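Local coordinates for protein transketolase (PDB 3L84) that belongs to the thiamine diphosphate-dependent transketolase family, a dimeric enzyme whose chain carries two domains of the thiamine diphosphate-binding clan and a C-terminal domain, at residues Ser84-Asp87 with Leu88-Phe91; Glu196-Lys199 with Met200-Ala204; Ala302-Lys305 with Asp306-Lys310; Ala544-Leu547 with Glu548-Gly551. All blocks are in the same frame, centred on the assembly; numbering follows the deposited sequence.

Contact 1: residues Ser84-Asp87 with Leu88-Phe91; sequences SLED and LKNF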
ATOM      1  N   SER A  84     -31.119  -9.156  15.161  1.00  8.62           N
ATOM      2  CA  SER A  84     -31.833  -9.746  16.281  1.00  7.79           C
ATOM      3  C   SER A  84     -30.916 -10.141  17.429  1.00  7.61           C
ATOM      4  O   SER A  84     -29.691 -10.198  17.301  1.00  7.67           O
ATOM      5  CB  SER A  84     -32.597 -10.973  15.815  1.00  7.65           C
ATOM      6  OG  SER A  84     -31.707 -12.015  15.502  1.00  9.16           O
ATOM      7  N   LEU A  85     -31.518 -10.476  18.559  1.00  8.18           N
ATOM      8  CA  LEU A  85     -30.775 -11.029  19.670  1.00  9.05           C
ATOM      9  C   LEU A  85     -30.097 -12.341  19.276  1.00  8.89           C
ATOM     10  O   LEU A  85     -28.936 -12.565  19.615  1.00  9.29           O
ATOM     11  CB  LEU A  85     -31.677 -11.221  20.890  1.00  9.97           C
ATOM     12  CG  LEU A  85     -30.946 -11.468  22.216  1.00 12.60           C
ATOM     13  CD1 LEU A  85     -30.148 -10.233  22.663  1.00 14.17           C
ATOM     14  CD2 LEU A  85     -31.972 -11.882  23.287  1.00 14.16           C
ATOM     15  N   GLU A  86     -30.781 -13.191  18.530  1.00  8.73           N
ATOM     16  CA  GLU A  86     -30.161 -14.403  18.042  1.00  9.83           C
ATOM     17  C   GLU A  86     -28.921 -14.098  17.184  1.00  8.97           C
ATOM     18  O   GLU A  86     -27.919 -14.796  17.254  1.00  8.80           O
ATOM     19  CB  GLU A  86     -31.144 -15.261  17.246  1.00 11.77           C
ATOM     20  CG  GLU A  86     -30.705 -16.701  17.109  1.00 17.98           C
ATOM     21  CD  GLU A  86     -30.581 -17.466  18.450  1.00 24.08           C
ATOM     22  OE1 GLU A  86     -31.169 -17.077  19.494  1.00 26.39           O
ATOM     23  OE2 GLU A  86     -29.855 -18.474  18.448  1.00 31.89           O
ATOM     24  N   ASP A  87     -29.007 -13.068  16.348  1.00  8.00           N
ATOM     25  CA  ASP A  87     -27.832 -12.686  15.560  1.00  7.16           C
ATOM     26  C   ASP A  87     -26.633 -12.337  16.469  1.00  7.32           C
ATOM     27  O   ASP A  87     -25.500 -12.711  16.195  1.00  7.65           O
ATOM     28  CB  ASP A  87     -28.156 -11.479  14.667  1.00  7.67           C
ATOM     29  CG  ASP A  87     -29.135 -11.789  13.565  1.00  9.09           C
ATOM     30  OD1 ASP A  87     -29.146 -12.936  13.022  1.00 10.64           O
ATOM     31  OD2 ASP A  87     -29.898 -10.856  13.180  1.00 10.52           O
ATOM     32  N   LEU A  88     -26.903 -11.629  17.552  1.00  7.22           N
ATOM     33  CA  LEU A  88     -25.830 -11.315  18.506  1.00  7.33           C
ATOM     34  C   LEU A  88     -25.224 -12.589  19.106  1.00  7.19           C
ATOM     35  O   LEU A  88     -24.022 -12.662  19.308  1.00  7.96           O
ATOM     36  CB  LEU A  88     -26.326 -10.380  19.622  1.00  8.01           C
ATOM     37  CG  LEU A  88     -26.999  -9.055  19.217  1.00  7.92           C
ATOM     38  CD1 LEU A  88     -27.265  -8.203  20.462  1.00 10.31           C
ATOM     39  CD2 LEU A  88     -26.124  -8.291  18.221  1.00  9.55           C
ATOM     40  N   LYS A  89     -26.065 -13.588  19.352  1.00  7.39           N
ATOM     41  CA  LYS A  89     -25.613 -14.881  19.842  1.00  7.73           C
ATOM     42  C   LYS A  89     -24.835 -15.708  18.827  1.00  8.47           C
ATOM     43  O   LYS A  89     -24.335 -16.759  19.156  1.00  9.79           O
ATOM     44  CB  LYS A  89     -26.823 -15.681  20.355  1.00  8.35           C
ATOM     45  CG  LYS A  89     -27.377 -15.119  21.636  1.00  8.79           C
ATOM     46  CD  LYS A  89     -28.681 -15.791  22.077  1.00 11.36           C
ATOM     47  CE  LYS A  89     -29.260 -15.082  23.321  1.00 11.73           C
ATOM     48  NZ  LYS A  89     -30.546 -15.667  23.807  1.00 15.78           N
ATOM     49  N   ASN A  90     -24.778 -15.241  17.588  1.00  7.19           N
ATOM     50  CA  ASN A  90     -24.063 -15.871  16.484  0.50  7.64           C
ATOM     51  C   ASN A  90     -22.815 -15.060  16.091  1.00  7.09           C
ATOM     52  O   ASN A  90     -22.256 -15.264  15.002  1.00  7.30           O
ATOM     53  CB  ASN A  90     -24.992 -15.999  15.270  0.50  7.46           C
ATOM     54  CG  ASN A  90     -26.132 -16.954  15.515  0.50 10.03           C
ATOM     55  OD1 ASN A  90     -26.046 -17.819  16.397  0.50 10.97           O
ATOM     56  ND2 ASN A  90     -27.201 -16.802  14.762  0.50  9.91           N
ATOM     57  N   PHE A  91     -22.380 -14.136  16.945  1.00  6.77           N
ATOM     58  CA  PHE A  91     -21.209 -13.348  16.680  1.00  6.47           C
ATOM     59  C   PHE A  91     -20.022 -14.226  16.271  1.00  6.89           C
ATOM     60  O   PHE A  91     -19.715 -15.227  16.898  1.00  6.26           O
ATOM     61  CB  PHE A  91     -20.889 -12.553  17.945  1.00  6.83           C
ATOM     62  CG  PHE A  91     -19.696 -11.629  17.868  1.00  6.13           C
ATOM     63  CD1 PHE A  91     -19.654 -10.563  16.965  1.00  7.42           C
ATOM     64  CD2 PHE A  91     -18.622 -11.765  18.742  1.00  7.78           C
ATOM     65  CE1 PHE A  91     -18.599  -9.660  16.973  1.00  7.85           C
ATOM     66  CE2 PHE A  91     -17.578 -10.864  18.751  1.00  7.66           C
ATOM     67  CZ  PHE A  91     -17.572  -9.815  17.873  1.00  7.91           C
TER
HETATM   68  O   HOH W   1     -32.038 -15.367  21.364  1.00 29.05           O
HETATM   69  O   HOH W   2     -26.925 -14.333  12.300  1.00 12.20           O

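Contact 2: residues Glu196-Lys199 with Met200-Ala204; sequences ENVK and MRFEA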
ATOM      1  N   GLU A 196       3.227  11.869  20.055  1.00  7.91           N
ATOM      2  CA  GLU A 196       2.831  13.123  19.399  1.00  7.72           C
ATOM      3  C   GLU A 196       1.962  13.968  20.308  1.00  8.81           C
ATOM      4  O   GLU A 196       1.200  13.440  21.126  1.00  9.67           O
ATOM      5  CB  GLU A 196       2.000  12.879  18.129  1.00  8.35           C
ATOM      6  CG  GLU A 196       2.738  12.125  17.087  1.00  8.38           C
ATOM      7  CD  GLU A 196       1.960  11.950  15.797  1.00  9.35           C
ATOM      8  OE1 GLU A 196       0.769  12.295  15.723  1.00 10.01           O
ATOM      9  OE2 GLU A 196       2.577  11.404  14.844  1.00  9.06           O
ATOM     10  N   ASN A 197       2.062  15.284  20.125  1.00  9.24           N
ATOM     11  CA  ASN A 197       1.081  16.214  20.660  1.00  9.43           C
ATOM     12  C   ASN A 197      -0.104  16.178  19.692  1.00  9.19           C
ATOM     13  O   ASN A 197      -0.102  16.820  18.637  1.00  9.56           O
ATOM     14  CB  ASN A 197       1.692  17.602  20.804  1.00  9.51           C
ATOM     15  CG  ASN A 197       0.740  18.579  21.447  1.00  9.97           C
ATOM     16  OD1 ASN A 197      -0.479  18.452  21.312  1.00 10.74           O
ATOM     17  ND2 ASN A 197       1.294  19.553  22.147  1.00 15.17           N
ATOM     18  N   VAL A 198      -1.100  15.359  20.029  1.00  9.94           N
ATOM     19  CA  VAL A 198      -2.218  15.092  19.135  1.00 10.03           C
ATOM     20  C   VAL A 198      -3.054  16.362  18.902  1.00  8.74           C
ATOM     21  O   VAL A 198      -3.470  16.624  17.772  1.00  8.97           O
ATOM     22  CB  VAL A 198      -3.083  13.915  19.661  1.00  9.91           C
ATOM     23  CG1 VAL A 198      -4.392  13.748  18.819  1.00 11.70           C
ATOM     24  CG2 VAL A 198      -2.239  12.618  19.653  1.00 12.05           C
ATOM     25  N   LYS A 199      -3.247  17.175  19.951  1.00  9.55           N
ATOM     26  CA  LYS A 199      -3.963  18.428  19.775  1.00  9.98           C
ATOM     27  C   LYS A 199      -3.263  19.324  18.741  1.00  9.67           C
ATOM     28  O   LYS A 199      -3.892  19.828  17.814  1.00  9.83           O
ATOM     29  CB  LYS A 199      -4.104  19.126  21.120  1.00 11.21           C
ATOM     30  CG  LYS A 199      -4.786  20.481  21.089  1.00 14.15           C
ATOM     31  CD  LYS A 199      -5.115  20.923  22.528  1.00 17.52           C
ATOM     32  CE  LYS A 199      -6.036  22.110  22.546  1.00 20.82           C
ATOM     33  NZ  LYS A 199      -5.326  23.344  22.187  1.00 22.61           N
HETATM   34  N   MSE A 200      -1.949  19.485  18.882  1.00  9.06           N
HETATM   35  CA  MSE A 200      -1.206  20.289  17.933  1.00  9.76           C
HETATM   36  C   MSE A 200      -1.216  19.750  16.508  1.00  7.97           C
HETATM   37  O   MSE A 200      -1.328  20.520  15.530  1.00  8.45           O
HETATM   38  CB  MSE A 200       0.239  20.455  18.402  1.00  9.97           C
HETATM   39  CG  MSE A 200       1.037  21.482  17.649  1.00 13.22           C
HETATM   40 SE   MSE A 200       2.799  21.778  18.347  0.60 18.21          SE
HETATM   41  CE  MSE A 200       2.638  21.323  20.095  1.00  7.90           C
ATOM     42  N   ARG A 201      -1.111  18.424  16.372  1.00  8.12           N
ATOM     43  CA  ARG A 201      -1.171  17.779  15.079  1.00  7.99           C
ATOM     44  C   ARG A 201      -2.455  18.132  14.367  1.00  7.79           C
ATOM     45  O   ARG A 201      -2.439  18.508  13.188  1.00  8.43           O
ATOM     46  CB  ARG A 201      -1.098  16.269  15.289  1.00  8.49           C
ATOM     47  CG  ARG A 201      -1.617  15.401  14.158  1.00  8.27           C
ATOM     48  CD  ARG A 201      -1.697  13.966  14.589  1.00  8.49           C
ATOM     49  NE  ARG A 201      -2.384  13.162  13.593  1.00  8.07           N
ATOM     50  CZ  ARG A 201      -2.368  11.837  13.560  1.00  7.65           C
ATOM     51  NH1 ARG A 201      -1.639  11.133  14.436  1.00  7.62           N
ATOM     52  NH2 ARG A 201      -3.105  11.186  12.654  1.00  8.10           N
ATOM     53  N   PHE A 202      -3.577  17.995  15.077  1.00  7.96           N
ATOM     54  CA  PHE A 202      -4.866  18.242  14.429  1.00  8.30           C
ATOM     55  C   PHE A 202      -5.170  19.724  14.229  1.00  8.64           C
ATOM     56  O   PHE A 202      -5.788  20.107  13.235  1.00  8.13           O
ATOM     57  CB  PHE A 202      -5.989  17.536  15.186  1.00  8.03           C
ATOM     58  CG  PHE A 202      -6.118  16.071  14.820  1.00  7.55           C
ATOM     59  CD1 PHE A 202      -5.309  15.125  15.402  1.00  8.54           C
ATOM     60  CD2 PHE A 202      -7.067  15.662  13.917  1.00  8.60           C
ATOM     61  CE1 PHE A 202      -5.415  13.784  15.059  1.00  8.59           C
ATOM     62  CE2 PHE A 202      -7.183  14.336  13.572  1.00  9.83           C
ATOM     63  CZ  PHE A 202      -6.343  13.393  14.160  1.00  8.88           C
ATOM     64  N   GLU A 203      -4.700  20.569  15.152  1.00  8.42           N
ATOM     65  CA  GLU A 203      -4.807  22.001  14.919  1.00  8.85           C
ATOM     66  C   GLU A 203      -3.994  22.438  13.699  1.00  8.32           C
ATOM     67  O   GLU A 203      -4.419  23.303  12.934  1.00  9.12           O
ATOM     68  CB  GLU A 203      -4.399  22.786  16.178  1.00  9.14           C
ATOM     69  CG  GLU A 203      -5.457  22.632  17.298  1.00 10.79           C
ATOM     70  CD  GLU A 203      -5.124  23.342  18.606  1.00 13.65           C
ATOM     71  OE1 GLU A 203      -6.045  23.440  19.468  1.00 16.19           O
ATOM     72  OE2 GLU A 203      -3.977  23.795  18.816  1.00 16.71           O
ATOM     73  N   ALA A 204      -2.863  21.774  13.442  1.00  7.83           N
ATOM     74  CA  ALA A 204      -2.043  22.071  12.254  1.00  8.29           C
ATOM     75  C   ALA A 204      -2.790  21.738  10.964  1.00  9.02           C
ATOM     76  O   ALA A 204      -2.530  22.332   9.914  1.00  9.89           O
ATOM     77  CB  ALA A 204      -0.725  21.304  12.301  1.00  9.41           C
TER

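Contact 3: residues Ala302-Lys305 with Asp306-Lys310; sequences AKWK and DKLEK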
ATOM      1  N   ALA A 302     -39.664  11.679   8.033  1.00  8.99           N
ATOM      2  CA  ALA A 302     -40.917  12.233   7.521  1.00  8.79           C
ATOM      3  C   ALA A 302     -40.815  13.724   7.274  1.00  8.79           C
ATOM      4  O   ALA A 302     -41.207  14.223   6.225  1.00  8.87           O
ATOM      5  CB  ALA A 302     -42.048  11.939   8.486  1.00 10.20           C
ATOM      6  N   LYS A 303     -40.210  14.435   8.223  1.00  8.46           N
ATOM      7  CA  LYS A 303     -39.980  15.888   8.114  1.00  9.85           C
ATOM      8  C   LYS A 303     -39.080  16.166   6.926  1.00  8.94           C
ATOM      9  O   LYS A 303     -39.295  17.141   6.172  1.00  8.66           O
ATOM     10  CB  LYS A 303     -39.355  16.451   9.427  1.00 10.53           C
ATOM     11  CG  LYS A 303     -40.318  16.456  10.624  1.00 14.46           C
ATOM     12  CD  LYS A 303     -39.616  16.949  11.895  1.00 17.37           C
ATOM     13  CE  LYS A 303     -40.507  16.841  13.142  1.00 21.94           C
ATOM     14  NZ  LYS A 303     -39.806  17.429  14.340  1.00 24.95           N
ATOM     15  N   TRP A 304     -38.065  15.326   6.740  1.00  8.90           N
ATOM     16  CA  TRP A 304     -37.145  15.512   5.639  1.00  9.12           C
ATOM     17  C   TRP A 304     -37.820  15.278   4.284  1.00  8.38           C
ATOM     18  O   TRP A 304     -37.646  16.033   3.341  1.00  9.31           O
ATOM     19  CB  TRP A 304     -35.932  14.593   5.805  1.00  8.82           C
ATOM     20  CG  TRP A 304     -34.922  14.792   4.722  1.00  7.93           C
ATOM     21  CD1 TRP A 304     -33.984  15.742   4.689  1.00  7.64           C
ATOM     22  CD2 TRP A 304     -34.817  14.061   3.485  1.00  8.43           C
ATOM     23  NE1 TRP A 304     -33.263  15.652   3.530  1.00  9.29           N
ATOM     24  CE2 TRP A 304     -33.745  14.620   2.778  1.00  9.10           C
ATOM     25  CE3 TRP A 304     -35.511  12.978   2.927  1.00  8.64           C
ATOM     26  CZ2 TRP A 304     -33.340  14.142   1.519  1.00  9.76           C
ATOM     27  CZ3 TRP A 304     -35.086  12.475   1.675  1.00 10.46           C
ATOM     28  CH2 TRP A 304     -34.017  13.066   0.998  1.00 10.60           C
ATOM     29  N   LYS A 305     -38.646  14.249   4.195  1.00  8.16           N
ATOM     30  CA  LYS A 305     -39.382  13.976   2.983  1.00  9.38           C
ATOM     31  C   LYS A 305     -40.300  15.150   2.622  1.00  8.29           C
ATOM     32  O   LYS A 305     -40.491  15.484   1.436  1.00  8.61           O
ATOM     33  CB  LYS A 305     -40.151  12.655   3.103  1.00  9.85           C
ATOM     34  CG  LYS A 305     -39.230  11.447   3.056  1.00 11.02           C
ATOM     35  CD  LYS A 305     -39.993  10.158   2.863  1.00 17.34           C
ATOM     36  CE  LYS A 305     -40.828   9.775   3.991  1.00 21.72           C
ATOM     37  NZ  LYS A 305     -41.415   8.428   3.596  1.00 21.62           N
ATOM     38  N   ASP A 306     -40.845  15.832   3.615  1.00  8.06           N
ATOM     39  CA  ASP A 306     -41.665  17.023   3.347  1.00  8.46           C
ATOM     40  C   ASP A 306     -40.826  18.151   2.759  1.00  8.56           C
ATOM     41  O   ASP A 306     -41.263  18.861   1.887  1.00  8.86           O
ATOM     42  CB  ASP A 306     -42.375  17.484   4.645  1.00  7.99           C
ATOM     43  CG  ASP A 306     -43.392  16.480   5.152  1.00 11.47           C
ATOM     44  OD1 ASP A 306     -43.909  15.671   4.336  1.00 11.52           O
ATOM     45  OD2 ASP A 306     -43.730  16.508   6.362  1.00 10.63           O
ATOM     46  N   LYS A 307     -39.592  18.314   3.238  1.00  8.26           N
ATOM     47  CA  LYS A 307     -38.683  19.302   2.624  1.00  8.86           C
ATOM     48  C   LYS A 307     -38.350  18.933   1.208  1.00  8.65           C
ATOM     49  O   LYS A 307     -38.302  19.811   0.341  1.00  8.59           O
ATOM     50  CB  LYS A 307     -37.392  19.440   3.444  1.00  9.02           C
ATOM     51  CG  LYS A 307     -37.621  20.058   4.845  1.00 11.02           C
ATOM     52  CD  LYS A 307     -36.298  20.304   5.570  1.00 14.41           C
ATOM     53  CE  LYS A 307     -35.866  21.748   5.504  1.00 20.16           C
ATOM     54  NZ  LYS A 307     -34.503  22.007   6.130  1.00 23.94           N
ATOM     55  N   LEU A 308     -38.126  17.643   0.948  1.00  8.78           N
ATOM     56  CA  LEU A 308     -37.842  17.217  -0.423  1.00  9.85           C
ATOM     57  C   LEU A 308     -38.996  17.527  -1.349  1.00  9.80           C
ATOM     58  O   LEU A 308     -38.815  18.035  -2.443  1.00 10.49           O
ATOM     59  CB  LEU A 308     -37.543  15.716  -0.448  1.00 10.28           C
ATOM     60  CG  LEU A 308     -37.350  15.047  -1.812  1.00 10.49           C
ATOM     61  CD1 LEU A 308     -36.150  15.674  -2.540  1.00 10.00           C
ATOM     62  CD2 LEU A 308     -37.198  13.537  -1.639  1.00 10.89           C
ATOM     63  N   GLU A 309     -40.223  17.291  -0.883  1.00  9.85           N
ATOM     64  CA  GLU A 309     -41.390  17.524  -1.707  1.00 11.64           C
ATOM     65  C   GLU A 309     -41.544  19.000  -2.065  1.00 12.16           C
ATOM     66  O   GLU A 309     -41.960  19.307  -3.195  1.00 13.30           O
ATOM     67  CB  GLU A 309     -42.612  16.963  -0.989  1.00 11.99           C
ATOM     68  CG  GLU A 309     -43.958  17.213  -1.652  1.00 14.07           C
ATOM     69  CD  GLU A 309     -44.082  16.695  -3.080  1.00 18.64           C
ATOM     70  OE1 GLU A 309     -43.323  15.796  -3.509  1.00 21.28           O
ATOM     71  OE2 GLU A 309     -44.991  17.197  -3.777  1.00 23.15           O
ATOM     72  N   LYS A 310     -41.192  19.898  -1.129  1.00 13.47           N
ATOM     73  CA  LYS A 310     -41.213  21.355  -1.389  1.00 15.20           C
ATOM     74  C   LYS A 310     -40.056  21.867  -2.237  1.00 14.59           C
ATOM     75  O   LYS A 310     -40.108  22.994  -2.742  1.00 15.62           O
ATOM     76  CB  LYS A 310     -41.202  22.134  -0.059  1.00 15.71           C
ATOM     77  CG  LYS A 310     -42.546  22.256   0.605  1.00 21.36           C
ATOM     78  CD  LYS A 310     -42.486  22.957   1.985  1.00 25.15           C
ATOM     79  CE  LYS A 310     -41.615  24.231   2.030  1.00 27.51           C
ATOM     80  NZ  LYS A 310     -41.870  25.088   3.264  1.00 29.72           N
TER

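Contact 4: residues Ala544-Leu547 with Glu548-Gly551; sequences ANEL and EKQG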
ATOM      1  N   ALA A 544       1.552 -12.666 -36.072  1.00  8.34           N
ATOM      2  CA  ALA A 544       0.707 -13.662 -36.712  1.00  9.66           C
ATOM      3  C   ALA A 544       0.772 -13.513 -38.246  1.00 10.36           C
ATOM      4  O   ALA A 544       0.847 -14.493 -38.966  1.00 10.12           O
ATOM      5  CB  ALA A 544      -0.724 -13.535 -36.229  1.00  9.96           C
ATOM      6  N   ASN A 545       0.818 -12.279 -38.736  1.00 11.14           N
ATOM      7  CA  ASN A 545       0.955 -12.028 -40.192  1.00 11.98           C
ATOM      8  C   ASN A 545       2.284 -12.591 -40.695  1.00 12.26           C
ATOM      9  O   ASN A 545       2.353 -13.211 -41.751  1.00 12.64           O
ATOM     10  CB  ASN A 545       0.903 -10.517 -40.490  1.00 13.38           C
ATOM     11  CG  ASN A 545      -0.482  -9.948 -40.410  1.00 18.70           C
ATOM     12  OD1 ASN A 545      -1.473 -10.683 -40.506  1.00 24.89           O
ATOM     13  ND2 ASN A 545      -0.577  -8.618 -40.215  1.00 22.61           N
ATOM     14  N   GLU A 546       3.362 -12.389 -39.943  1.00 11.47           N
ATOM     15  CA  GLU A 546       4.641 -12.954 -40.319  1.00 12.43           C
ATOM     16  C   GLU A 546       4.626 -14.492 -40.283  1.00 11.17           C
ATOM     17  O   GLU A 546       5.137 -15.144 -41.199  1.00 11.75           O
ATOM     18  CB  GLU A 546       5.765 -12.384 -39.436  1.00 13.30           C
ATOM     19  CG  GLU A 546       7.177 -12.903 -39.771  1.00 16.23           C
ATOM     20  CD  GLU A 546       7.643 -12.533 -41.170  1.00 17.70           C
ATOM     21  OE1 GLU A 546       7.126 -11.531 -41.715  1.00 21.41           O
ATOM     22  OE2 GLU A 546       8.533 -13.242 -41.714  1.00 21.97           O
ATOM     23  N   LEU A 547       4.043 -15.075 -39.238  1.00 11.43           N
ATOM     24  CA  LEU A 547       3.935 -16.526 -39.117  1.00 10.29           C
ATOM     25  C   LEU A 547       3.121 -17.097 -40.289  1.00 10.87           C
ATOM     26  O   LEU A 547       3.511 -18.096 -40.865  1.00 10.60           O
ATOM     27  CB  LEU A 547       3.332 -16.933 -37.759  1.00 11.00           C
ATOM     28  CG  LEU A 547       4.232 -16.831 -36.515  1.00 10.98           C
ATOM     29  CD1 LEU A 547       3.409 -16.759 -35.259  1.00 12.11           C
ATOM     30  CD2 LEU A 547       5.203 -17.996 -36.436  1.00 11.69           C
ATOM     31  N   GLU A 548       2.041 -16.429 -40.671  1.00 10.54           N
ATOM     32  CA  GLU A 548       1.228 -16.854 -41.820  1.00 12.09           C
ATOM     33  C   GLU A 548       2.045 -16.779 -43.125  1.00 12.50           C
ATOM     34  O   GLU A 548       1.962 -17.683 -43.961  1.00 12.17           O
ATOM     35  CB  GLU A 548      -0.043 -16.005 -41.907  1.00 12.47           C
ATOM     36  CG  GLU A 548      -1.031 -16.247 -40.785  1.00 15.62           C
ATOM     37  CD  GLU A 548      -2.112 -17.285 -41.062  1.00 17.64           C
ATOM     38  OE1 GLU A 548      -2.070 -17.974 -42.128  1.00 19.38           O
ATOM     39  OE2 GLU A 548      -3.013 -17.409 -40.208  1.00 17.42           O
ATOM     40  N   LYS A 549       2.854 -15.733 -43.286  1.00 12.37           N
ATOM     41  CA  LYS A 549       3.721 -15.596 -44.471  1.00 13.64           C
ATOM     42  C   LYS A 549       4.730 -16.749 -44.495  1.00 13.17           C
ATOM     43  O   LYS A 549       5.099 -17.230 -45.595  1.00 13.01           O
ATOM     44  CB  LYS A 549       4.407 -14.222 -44.447  1.00 14.33           C
ATOM     45  CG  LYS A 549       5.431 -13.944 -45.497  1.00 19.62           C
ATOM     46  CD  LYS A 549       5.936 -12.500 -45.355  1.00 24.12           C
ATOM     47  CE  LYS A 549       6.887 -12.142 -46.514  1.00 26.10           C
ATOM     48  NZ  LYS A 549       7.311 -10.712 -46.455  1.00 28.60           N
ATOM     49  N   GLN A 550       5.165 -17.212 -43.321  1.00 14.18           N
ATOM     50  CA  GLN A 550       6.060 -18.366 -43.192  1.00 14.54           C
ATOM     51  C   GLN A 550       5.353 -19.740 -43.224  1.00 14.76           C
ATOM     52  O   GLN A 550       6.015 -20.762 -43.107  1.00 16.53           O
ATOM     53  CB  GLN A 550       6.965 -18.243 -41.950  1.00 14.75           C
ATOM     54  CG  GLN A 550       7.879 -17.007 -41.992  1.00 15.34           C
ATOM     55  CD  GLN A 550       8.804 -16.830 -40.768  1.00 17.63           C
ATOM     56  OE1 GLN A 550       9.311 -17.795 -40.212  1.00 23.04           O
ATOM     57  NE2 GLN A 550       9.061 -15.573 -40.401  1.00 21.31           N
ATOM     58  N   GLY A 551       4.034 -19.770 -43.412  1.00 14.42           N
ATOM     59  CA  GLY A 551       3.269 -21.022 -43.531  1.00 13.50           C
ATOM     60  C   GLY A 551       2.671 -21.622 -42.273  1.00 13.77           C
ATOM     61  O   GLY A 551       2.376 -22.813 -42.222  1.00 13.43           O
TER

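Contact 1: residues Ser84-Asp87 with Leu88-Phe91
Leu-85 swings CG away from its backbone N (chi1 -165°), while Lys-89 keeps CG next to its own N (chi1 -71°) and runs straight from there to its amine. The two side chains therefore meet one turn apart. Lys-89 CE lies 4.1 Å from Leu-85 CG. Lys-89 NZ lies 4.1 Å from Leu-85 CD2, the two chains crossing obliquely. The other branch, Leu-85 CD1, touches Leu-88 CD1, with the two leucines crossing at about a right angle. Glu-86 reaches the lysine from another direction. Its OE1 lies 3.8 Å from Lys-89 CD. The charged atoms stay too far apart for a salt bridge. A water joins them instead: it donates to Glu-86 OE1 and accepts from Lys-89 NZ. The short helix 85-88 starts with a capping box. Ser-84 is the N-cap residue. Its OG accepts from Asp-87 N at 3.0 Å, and Asp-87 OD2 accepts in return from Ser-84 N at 2.9 Å. The return bond is almost straight, 176° at the hydrogen. Ser-84 N comes to the anti side of OD2, tilted from the carboxylate plane. Backbone bonds from Leu-88 N to Ser-84 O and from Lys-89 N to Leu-85 O complete the turn. A type I beta turn from Leu-88 to Phe-91 then leads the chain off. Asn-90 N donates to Asp-87 O at 3.0 Å. Leu-88 and Phe-91 pack on helices 3-24 and 69-79, and Leu-85 and Lys-89 touch Phe-280.

Contact 2: residues Glu196-Lys199 with Met200-Ala204
Lys-199 and Glu-203 form a salt bridge one turn apart on helix 198-204. Lys-199 CB lies beside the next peptide nitrogen, Met-200 N. From there the chain runs extended, and CG already passes 3.6 Å from Glu-203 OE1. CD lies a little further from that oxygen. CE comes back to 3.4 Å from OE1, and a bend at chi4 (-75°) turns NZ in to 2.8 Å from Glu-203 OE1. The amine meets that oxygen on the syn side, 29° out of the carboxylate plane. At the helix start, Asn-197 is the N-cap. Its OD1 accepts from selenomethionine Met-200 N at 3.0 Å, a nearly straight bond from above the amide plane. Just before the cap, Glu-196 OE1 makes a salt bridge to Arg-201 NH1 at 3.0 Å. Arg-201 NH1 also donates to Leu-155 O. Glu-196 OE2 is hydrogen-bonded to Tyr-161 OH, and to Ser-165 OG and Gln-205 NE2 of the second subunit. Val-198 CG1 lies alongside Phe-202, 3.8 Å from its CD1. These two side chains pack on strand 234-239. Phe-202, Lys-199 and Glu-203 touch strand 208-213, and Met-200 packs on Met-200 of the second subunit, placing the helix between the parallel sheet and the second subunit.

Contact 3: residues Ala302-Lys305 with Asp306-Lys310
Trp-304 and Leu-308 meet one turn apart near the C-terminal end of the long helix 293-310. The contact is one stretch of alpha helix, with i to i+4 bonds. Trp-304, Asp-306 and Lys-305 carry most of it. The tryptophan has its CG opposite the backbone N (chi1 -177°), and this lays the six-membered part of the indole out along the helix towards the leucine. The CD2 branch of Leu-308 does the touching. CD2 lies 4.1 Å from Trp-304 CZ3 and 4.2 Å from Trp-304 CH2. The methyl approaches the ring obliquely. The indole is buried and has neighbours beyond this helix. Its NE1 donates to Leu-141 O, and its ring stands edge-to-face with Trp-55. Leu-308 also touches Leu-141, as does Lys-307, whose NZ is hydrogen-bonded to Asp-140 O. This side of the helix faces the loop with Asp-140 and Leu-141.

Asp-306 belongs to the exposed side. Its CG stays next to its own backbone N (chi1 -66°), which turns the carboxylate back toward Ala-302 O. OD2 lies 3.4 Å from Ala-302 O; both are acceptors, and no hydrogen bond forms. Lys-305, also exposed, joins through its carbonyl. Its O accepts from Glu-309 N at 3.0 Å, and Leu-308 CB lies 3.5 Å from the same Lys-305 O. Asp-306, Lys-307 and Leu-308 likewise donate to the carbonyls four residues back. Of the four bonds, Leu-308 N to Trp-304 O is the shortest at 2.9 Å, joining the same two residues whose side chains touch.

Contact 4: residues Ala544-Leu547 with Glu548-Gly551
A Schellman motif closes helix 537-549, the helix of the beta-alpha-beta unit formed with strands 528-532 and 554-558. Gly-551 leaves the helix with positive phi (92°), and its N donates to Glu-548 O at 3.0 Å. Beside this end, Glu-546 and Gln-550 join their side chains across one turn. Glu-546 carries CG opposite its backbone N and bends at chi2, which folds the carboxylate along the helix. Gln-550 runs extended to meet it. The two flat groups are steeply turned, with planes 70° apart. Gln-550 also donates its backbone N to Glu-546 O, so the same pair is tied twice. Lys-549 CD passes 4.0 Å from Glu-546 OE1, while the lysine amine stays beyond salt-bridge range. On another side, Glu-548 CG lies 3.1 Å from Ala-544 O, and Glu-548 OE2 is hydrogen-bonded to Ser-523 OG and Cys-554 N. Leu-547 packs on helix 622-629 and Ala-544 on strand 554-558. In the Glu-546 to Gln-550 link, NE2 gives its hydrogen to OE2 at 2.7 Å, close to the amide plane and on the anti lone pair of that oxygen.

The four contacts come in series along the chain and none touches another. Contacts 1, 2 and 3 all fall in the thiamine diphosphate binding domain. Their centres are 35 to 41 Å apart, so they mark separate parts of that region. Contact 1 comes between helix 69-79 and helix 118-137 in chain order. Contact 2 lies by the parallel sheet of this region and is the one that meets the second subunit. Contact 3 lies in the last turns of helix 293-310. Contact 4 belongs to the C-terminal domain and its mixed sheet. Its centre is about 66 to 70 Å from the centres of the others, across the chain's centre, which reflects the elongated chain.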